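Local coordinates for sister chromatid cohesion protein (Chaetomium thermophilum, PDB 5T8V), which probably helps load the cohesin ring onto chromatin, this chain being the large helical C-terminal part of the longer protein, at residues 437-442 against 451-456; 668-673 against 706-711; 1370-1375 against 1429-1434. One frame throughout, in Å; residues are numbered along the deposited sequence.

All three contacts lie in one HEAT-repeat chain, and they follow one another along it. Interaction 1 lies by the short turn of a helical hairpin. Interaction 2 joins two nearly parallel helices with another helix between them in sequence. The centres of these two lie 28 Å apart, and their nearest atoms are about 13 Å apart. Interaction 3 sets a helix against a helix end and its turn, near the C-terminal end. Its centre is 49 Å from the centre of each of the others. No two contacts touch. Interaction 1 is apolar; in interaction 3 apolar side chains also lie on backbone carbonyls. Interaction 2 adds a salt bridge at its edge. No ligand or active site is involved.

Interaction 1. Residues 437-442 against 451-456; sequences GLVEND and MALELL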
# COMPACT_ATOMS: atom_id res chain seq x y z
N GLY A 437 -14.43 -14.97 -8.16
CA GLY A 437 -15.11 -14.88 -9.44
C GLY A 437 -15.48 -13.46 -9.81
O GLY A 437 -15.26 -13.02 -10.94
N LEU A 438 -16.03 -12.71 -8.85
CA LEU A 438 -16.43 -11.33 -9.13
C LEU A 438 -15.22 -10.47 -9.47
O LEU A 438 -15.31 -9.58 -10.33
CB LEU A 438 -17.18 -10.74 -7.93
CG LEU A 438 -18.60 -11.24 -7.68
CD1 LEU A 438 -19.17 -10.60 -6.42
CD2 LEU A 438 -19.52 -10.96 -8.87
N VAL A 439 -14.08 -10.72 -8.82
CA VAL A 439 -12.89 -9.91 -9.08
C VAL A 439 -12.27 -10.27 -10.43
O VAL A 439 -11.64 -9.43 -11.07
CB VAL A 439 -11.88 -10.06 -7.93
CG1 VAL A 439 -10.58 -9.33 -8.24
CG2 VAL A 439 -12.48 -9.54 -6.64
N GLU A 440 -12.44 -11.51 -10.88
CA GLU A 440 -11.70 -12.01 -12.03
C GLU A 440 -12.41 -11.82 -13.36
O GLU A 440 -11.78 -12.02 -14.41
CB GLU A 440 -11.36 -13.49 -11.84
CG GLU A 440 -10.26 -13.73 -10.82
CD GLU A 440 -9.82 -15.18 -10.76
OE1 GLU A 440 -10.54 -16.05 -11.30
OE2 GLU A 440 -8.75 -15.45 -10.17
N ASN A 441 -13.69 -11.43 -13.37
CA ASN A 441 -14.38 -11.11 -14.61
C ASN A 441 -14.49 -9.59 -14.72
O ASN A 441 -15.03 -8.93 -13.83
CB ASN A 441 -15.76 -11.77 -14.67
CG ASN A 441 -16.79 -11.07 -13.81
OD1 ASN A 441 -16.51 -10.67 -12.67
ND2 ASN A 441 -18.00 -10.91 -14.34
N ASP A 442 -13.96 -9.04 -15.82
CA ASP A 442 -13.86 -7.60 -15.96
C ASP A 442 -15.20 -6.94 -16.25
O ASP A 442 -15.30 -5.71 -16.14
CB ASP A 442 -12.86 -7.25 -17.06
CG ASP A 442 -11.43 -7.55 -16.67
OD1 ASP A 442 -11.21 -8.51 -15.89
OD2 ASP A 442 -10.51 -6.83 -17.13
N MET A 451 -16.43 -4.72 -2.85
CA MET A 451 -16.89 -5.64 -1.82
C MET A 451 -16.07 -6.92 -1.83
O MET A 451 -15.61 -7.39 -0.78
CB MET A 451 -18.37 -5.96 -2.03
CG MET A 451 -19.00 -6.73 -0.88
SD MET A 451 -20.64 -7.36 -1.27
CE MET A 451 -20.24 -8.63 -2.46
N ALA A 452 -15.85 -7.49 -3.01
CA ALA A 452 -15.14 -8.76 -3.12
C ALA A 452 -13.73 -8.65 -2.56
O ALA A 452 -13.27 -9.53 -1.82
CB ALA A 452 -15.11 -9.21 -4.58
N LEU A 453 -13.01 -7.58 -2.91
CA LEU A 453 -11.68 -7.38 -2.35
C LEU A 453 -11.74 -7.19 -0.84
O LEU A 453 -10.95 -7.78 -0.09
CB LEU A 453 -11.01 -6.17 -3.01
CG LEU A 453 -10.71 -6.31 -4.51
CD1 LEU A 453 -10.37 -4.96 -5.11
CD2 LEU A 453 -9.58 -7.30 -4.74
N GLU A 454 -12.69 -6.38 -0.37
CA GLU A 454 -12.78 -6.09 1.06
C GLU A 454 -13.02 -7.36 1.87
O GLU A 454 -12.49 -7.51 2.97
CB GLU A 454 -13.89 -5.07 1.30
CG GLU A 454 -14.15 -4.76 2.77
CD GLU A 454 -14.90 -3.45 2.96
OE1 GLU A 454 -15.31 -2.84 1.95
OE2 GLU A 454 -15.08 -3.03 4.12
N LEU A 455 -13.82 -8.29 1.33
CA LEU A 455 -14.09 -9.53 2.05
C LEU A 455 -12.95 -10.53 1.89
O LEU A 455 -12.56 -11.19 2.86
CB LEU A 455 -15.40 -10.15 1.57
CG LEU A 455 -16.71 -9.48 2.00
CD1 LEU A 455 -17.89 -10.32 1.56
CD2 LEU A 455 -16.77 -9.23 3.51
N LEU A 456 -12.41 -10.65 0.68
CA LEU A 456 -11.23 -11.49 0.48
C LEU A 456 -10.11 -11.10 1.43
O LEU A 456 -9.31 -11.95 1.82
CB LEU A 456 -10.76 -11.40 -0.98
CG LEU A 456 -11.62 -12.15 -2.01
CD1 LEU A 456 -11.21 -11.76 -3.42
CD2 LEU A 456 -11.51 -13.65 -1.83
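Leu438 meets Ala452 through its CB, 4.2 Å from Ala452 CB. Its CD1 branch extends toward the end of Met451. Val439 does more of the work. Its CG2 does most of the touching; CG1 lies only beside Leu453. CG2, opposite the carbonyl carbon and beside the backbone N (chi1 175° places CG1 opposite that N), points at Ala452. Val439 CG2 lies 3.4 Å from Ala452 CB. The same methyl also reaches Leu456, at 4.1 Å from Leu456 CD1, and the two side chains run past each other in opposite directions. Leu453 comes in from another side. It crosses Val439 at about a right angle, and its CD2 sits beside both valine methyls. The contact is an alpha-alpha hairpin within the HEAT-repeat array: helix 423-440 ends here, and helix 446-474 begins after a short turn. Met435, earlier on helix 423-440, packs on Ala452 and Leu456 too. On another side, Ile616 of helix 610-619 touches Leu453 and Leu456. After Glu440 the chain leaves the helix at Asn441, whose backbone O accepts a hydrogen bond from Lys449 NZ across the turn.

Interaction 2. Residues 668-673 against 706-711; sequences VRDSAL and RKRAMK
Arg708 lays the aliphatic part of its side chain over Leu673. Leu673 CD1 is 3.6 Å from Arg708 CG, and the two side chains slide past each other in opposite directions. The same methyl also reaches Ala709, with Leu673 CD1 3.7 Å from Ala709 CB. The leucine side chain also touches Val705, one residue before the facing segment.

Arg708 starts with CG opposite its backbone N (chi1 179°) and stays extended as far as NE. That shape carries the guanidinium across to Asp670, on the preceding turn of the other helix. Arg708 NH1 donates a hydrogen bond to Asp670 OD1 at 2.9 Å, and the pair is a salt bridge. The bond bends somewhat at the hydrogen. OD1 lies close to the guanidinium plane, but NH1 meets it on the anti side and out of the carboxylate plane. The two planes stand 75° apart, and one bond, NH1 to OD1, joins them. Asp670 O lies over one face of the guanidinium, without a hydrogen bond to it.

The segments 668-673 and 706-711 run almost parallel, at 12°, with their axes 9.5 Å apart. They lie on helices 666-682 and 703-719, and helix 685-696 comes between these in sequence. Such side-by-side parallel helices are the ordinary stacking of an alpha-solenoid built from HEAT repeats. Nearby, Arg669 forms a second salt bridge, to Asp700.

The chemistry is split by depth. Leu673 and Ala709 are buried, whereas Arg708 is exposed. A single, off-plane bond at that outer edge probably fixes the rotation of the arginine less firmly than a paired one would, and apolar contact carries the buried side.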
# COMPACT_ATOMS: atom_id res chain seq x y z
N VAL A 668 0.42 5.61 -2.88
CA VAL A 668 0.67 4.17 -2.90
C VAL A 668 2.08 3.88 -2.41
O VAL A 668 2.30 2.96 -1.61
CB VAL A 668 0.43 3.60 -4.31
CG1 VAL A 668 0.72 2.11 -4.35
CG2 VAL A 668 -1.00 3.87 -4.76
N ARG A 669 3.05 4.66 -2.87
CA ARG A 669 4.41 4.55 -2.33
C ARG A 669 4.45 5.01 -0.88
O ARG A 669 5.12 4.39 -0.04
CB ARG A 669 5.38 5.36 -3.19
CG ARG A 669 5.36 4.99 -4.67
CD ARG A 669 6.43 5.75 -5.46
NE ARG A 669 6.15 7.18 -5.53
CZ ARG A 669 5.68 7.82 -6.60
NH1 ARG A 669 5.43 7.18 -7.73
NH2 ARG A 669 5.47 9.13 -6.54
N ASP A 670 3.73 6.09 -0.57
CA ASP A 670 3.70 6.60 0.80
C ASP A 670 3.27 5.52 1.78
O ASP A 670 3.87 5.37 2.85
CB ASP A 670 2.76 7.80 0.89
CG ASP A 670 2.94 8.60 2.16
OD1 ASP A 670 2.43 8.16 3.21
OD2 ASP A 670 3.59 9.66 2.11
N SER A 671 2.23 4.75 1.44
CA SER A 671 1.80 3.65 2.31
C SER A 671 2.75 2.47 2.20
O SER A 671 3.00 1.77 3.20
CB SER A 671 0.38 3.23 1.95
OG SER A 671 -0.54 4.29 2.18
N ALA A 672 3.29 2.22 1.00
CA ALA A 672 4.29 1.17 0.84
C ALA A 672 5.42 1.33 1.84
O ALA A 672 5.98 0.33 2.31
CB ALA A 672 4.84 1.20 -0.59
N LEU A 673 5.76 2.57 2.20
CA LEU A 673 6.73 2.78 3.27
C LEU A 673 6.22 2.21 4.59
O LEU A 673 6.98 1.58 5.33
CB LEU A 673 7.05 4.26 3.41
CG LEU A 673 7.73 4.92 2.20
CD1 LEU A 673 7.94 6.40 2.46
CD2 LEU A 673 9.04 4.24 1.88
N ARG A 706 8.92 11.46 0.44
CA ARG A 706 10.33 11.63 0.80
C ARG A 706 10.48 11.84 2.30
O ARG A 706 11.29 11.18 2.96
CB ARG A 706 10.93 12.81 0.02
CG ARG A 706 11.17 12.53 -1.45
CD ARG A 706 11.83 13.71 -2.15
NE ARG A 706 10.92 14.85 -2.29
CZ ARG A 706 11.21 15.96 -2.96
NH1 ARG A 706 12.39 16.09 -3.56
NH2 ARG A 706 10.32 16.94 -3.03
N LYS A 707 9.69 12.77 2.86
CA LYS A 707 9.75 13.03 4.29
C LYS A 707 9.51 11.76 5.09
O LYS A 707 10.25 11.45 6.03
CB LYS A 707 8.73 14.12 4.66
CG LYS A 707 8.99 15.45 3.97
CD LYS A 707 7.77 16.36 3.96
CE LYS A 707 7.53 17.03 5.30
NZ LYS A 707 6.46 18.06 5.22
N ARG A 708 8.47 11.00 4.72
CA ARG A 708 8.20 9.74 5.42
C ARG A 708 9.38 8.79 5.30
O ARG A 708 9.82 8.19 6.30
CB ARG A 708 6.93 9.10 4.86
CG ARG A 708 6.59 7.77 5.50
CD ARG A 708 5.16 7.36 5.22
NE ARG A 708 4.77 6.18 6.00
CZ ARG A 708 3.53 5.71 6.09
NH1 ARG A 708 2.54 6.32 5.46
NH2 ARG A 708 3.29 4.63 6.82
N ALA A 709 9.92 8.64 4.09
CA ALA A 709 11.02 7.70 3.88
C ALA A 709 12.25 8.07 4.70
O ALA A 709 12.97 7.18 5.17
CB ALA A 709 11.38 7.65 2.39
N MET A 710 12.50 9.37 4.90
CA MET A 710 13.67 9.77 5.67
C MET A 710 13.42 9.77 7.17
O MET A 710 14.38 9.65 7.94
CB MET A 710 14.17 11.14 5.21
CG MET A 710 13.17 12.27 5.30
SD MET A 710 13.84 13.81 4.63
CE MET A 710 14.08 13.38 2.90
N LYS A 711 12.17 9.89 7.61
CA LYS A 711 11.87 9.65 9.02
C LYS A 711 12.06 8.17 9.36
O LYS A 711 12.73 7.83 10.34
CB LYS A 711 10.44 10.10 9.33
CG LYS A 711 10.18 10.37 10.81
CD LYS A 711 10.83 11.67 11.26
CE LYS A 711 10.53 11.97 12.73
NZ LYS A 711 11.17 13.24 13.19

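Interaction 3. Residues 1370-1375 against 1429-1434; sequences ASMILL and NNIMGA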
# COMPACT_ATOMS: atom_id res chain seq x y z
N ALA A 1370 1.92 22.00 -49.60
CA ALA A 1370 0.80 22.77 -49.06
C ALA A 1370 -0.15 21.87 -48.29
O ALA A 1370 -0.42 22.08 -47.10
CB ALA A 1370 0.08 23.50 -50.19
N SER A 1371 -0.66 20.83 -48.96
CA SER A 1371 -1.69 19.97 -48.38
C SER A 1371 -1.24 19.38 -47.05
O SER A 1371 -1.92 19.54 -46.02
CB SER A 1371 -2.05 18.85 -49.36
OG SER A 1371 -2.55 19.38 -50.58
N MET A 1372 -0.10 18.69 -47.04
CA MET A 1372 0.40 18.01 -45.85
C MET A 1372 0.22 18.86 -44.60
O MET A 1372 -0.19 18.35 -43.55
CB MET A 1372 1.87 17.64 -46.01
CG MET A 1372 2.13 16.45 -46.92
SD MET A 1372 3.86 15.96 -46.89
CE MET A 1372 4.64 17.44 -47.52
N ILE A 1373 0.54 20.15 -44.70
CA ILE A 1373 0.36 21.05 -43.57
C ILE A 1373 -1.08 21.00 -43.09
O ILE A 1373 -1.35 20.75 -41.90
CB ILE A 1373 0.78 22.48 -43.96
CG1 ILE A 1373 2.26 22.51 -44.35
CG2 ILE A 1373 0.51 23.45 -42.81
CD1 ILE A 1373 2.75 23.85 -44.88
N LEU A 1374 -2.03 21.22 -44.00
CA LEU A 1374 -3.44 21.28 -43.60
C LEU A 1374 -3.93 19.94 -43.07
O LEU A 1374 -4.64 19.89 -42.06
CB LEU A 1374 -4.30 21.75 -44.77
CG LEU A 1374 -4.02 23.16 -45.28
CD1 LEU A 1374 -3.25 23.10 -46.57
CD2 LEU A 1374 -5.31 23.93 -45.47
N LEU A 1375 -3.58 18.84 -43.75
CA LEU A 1375 -4.01 17.53 -43.27
C LEU A 1375 -3.47 17.25 -41.88
O LEU A 1375 -4.16 16.64 -41.05
CB LEU A 1375 -3.57 16.44 -44.25
CG LEU A 1375 -4.35 16.36 -45.56
CD1 LEU A 1375 -3.51 16.86 -46.71
CD2 LEU A 1375 -4.81 14.94 -45.83
N ASN A 1429 3.16 11.23 -38.91
CA ASN A 1429 4.32 10.81 -39.70
C ASN A 1429 3.89 10.36 -41.10
O ASN A 1429 4.50 10.76 -42.10
CB ASN A 1429 5.07 9.69 -38.98
CG ASN A 1429 6.31 9.25 -39.73
OD1 ASN A 1429 7.00 10.06 -40.34
ND2 ASN A 1429 6.60 7.95 -39.69
N ASN A 1430 2.85 9.54 -41.17
CA ASN A 1430 2.34 9.09 -42.47
C ASN A 1430 2.07 10.27 -43.39
O ASN A 1430 2.52 10.30 -44.54
CB ASN A 1430 1.08 8.25 -42.27
CG ASN A 1430 1.31 7.03 -41.40
OD1 ASN A 1430 2.38 6.87 -40.81
ND2 ASN A 1430 0.31 6.16 -41.32
N ILE A 1431 1.32 11.25 -42.89
CA ILE A 1431 1.05 12.45 -43.68
C ILE A 1431 2.36 13.11 -44.10
O ILE A 1431 2.51 13.57 -45.23
CB ILE A 1431 0.16 13.43 -42.89
CG1 ILE A 1431 -1.19 12.77 -42.55
CG2 ILE A 1431 -0.08 14.71 -43.68
CD1 ILE A 1431 -1.91 13.43 -41.40
N MET A 1432 3.33 13.16 -43.18
CA MET A 1432 4.61 13.81 -43.42
C MET A 1432 5.57 12.94 -44.23
O MET A 1432 6.75 13.29 -44.34
CB MET A 1432 5.25 14.20 -42.09
CG MET A 1432 4.46 15.25 -41.32
SD MET A 1432 4.52 16.87 -42.11
CE MET A 1432 3.32 17.77 -41.14
N GLY A 1433 5.11 11.82 -44.77
CA GLY A 1433 5.89 11.03 -45.70
C GLY A 1433 5.46 11.13 -47.14
O GLY A 1433 5.95 10.35 -47.97
N ALA A 1434 4.58 12.07 -47.49
CA ALA A 1434 4.05 12.13 -48.85
C ALA A 1434 5.13 12.54 -49.85
O ALA A 1434 5.28 11.92 -50.91
CB ALA A 1434 2.87 13.10 -48.91
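Several groups gather at Ile1431 O. Met1372 SD lies 3.2 Å from Ile1431 O, as a contact and not a hydrogen bond, and Met1372 CG is close to the same oxygen. Ala1434 N reaches that oxygen by a weak hydrogen bond inside a type I turn. Met1372 gets there with its chain straight at chi2 and bent at chi3 (-61°). The sulfur also touches the last residue of the turn: Met1372 SD is 3.6 Å from Ala1434 CB. With an alanine in place of Met1372 the sulfur arm is gone, which would probably open a gap beside Ala1434 and leave the Ile1431 carbonyl without its packing partner.

The contact sets the first half of helix 1364-1387 against the end of helix 1422-1431, where the chain turns before helix 1439-1452. Here, near the C-terminal end of this HEAT-repeat chain, a helix flank packs on a helix end and its type I turn. Leu1449 of helix 1439-1452 also touches Leu1375, and Val1273 of helix 1271-1284 touches Met1432.

Ile1431 brings both of its branches to the first helix. Its CG2 methyl, opposite the backbone N, sits 3.6 Å from Met1372 O. That methyl also meets the next turn of the helix, at 3.9 Å from Leu1375 CB. The longer branch ends on the backbone there, with Ile1431 CD1 3.9 Å from Leu1375 O.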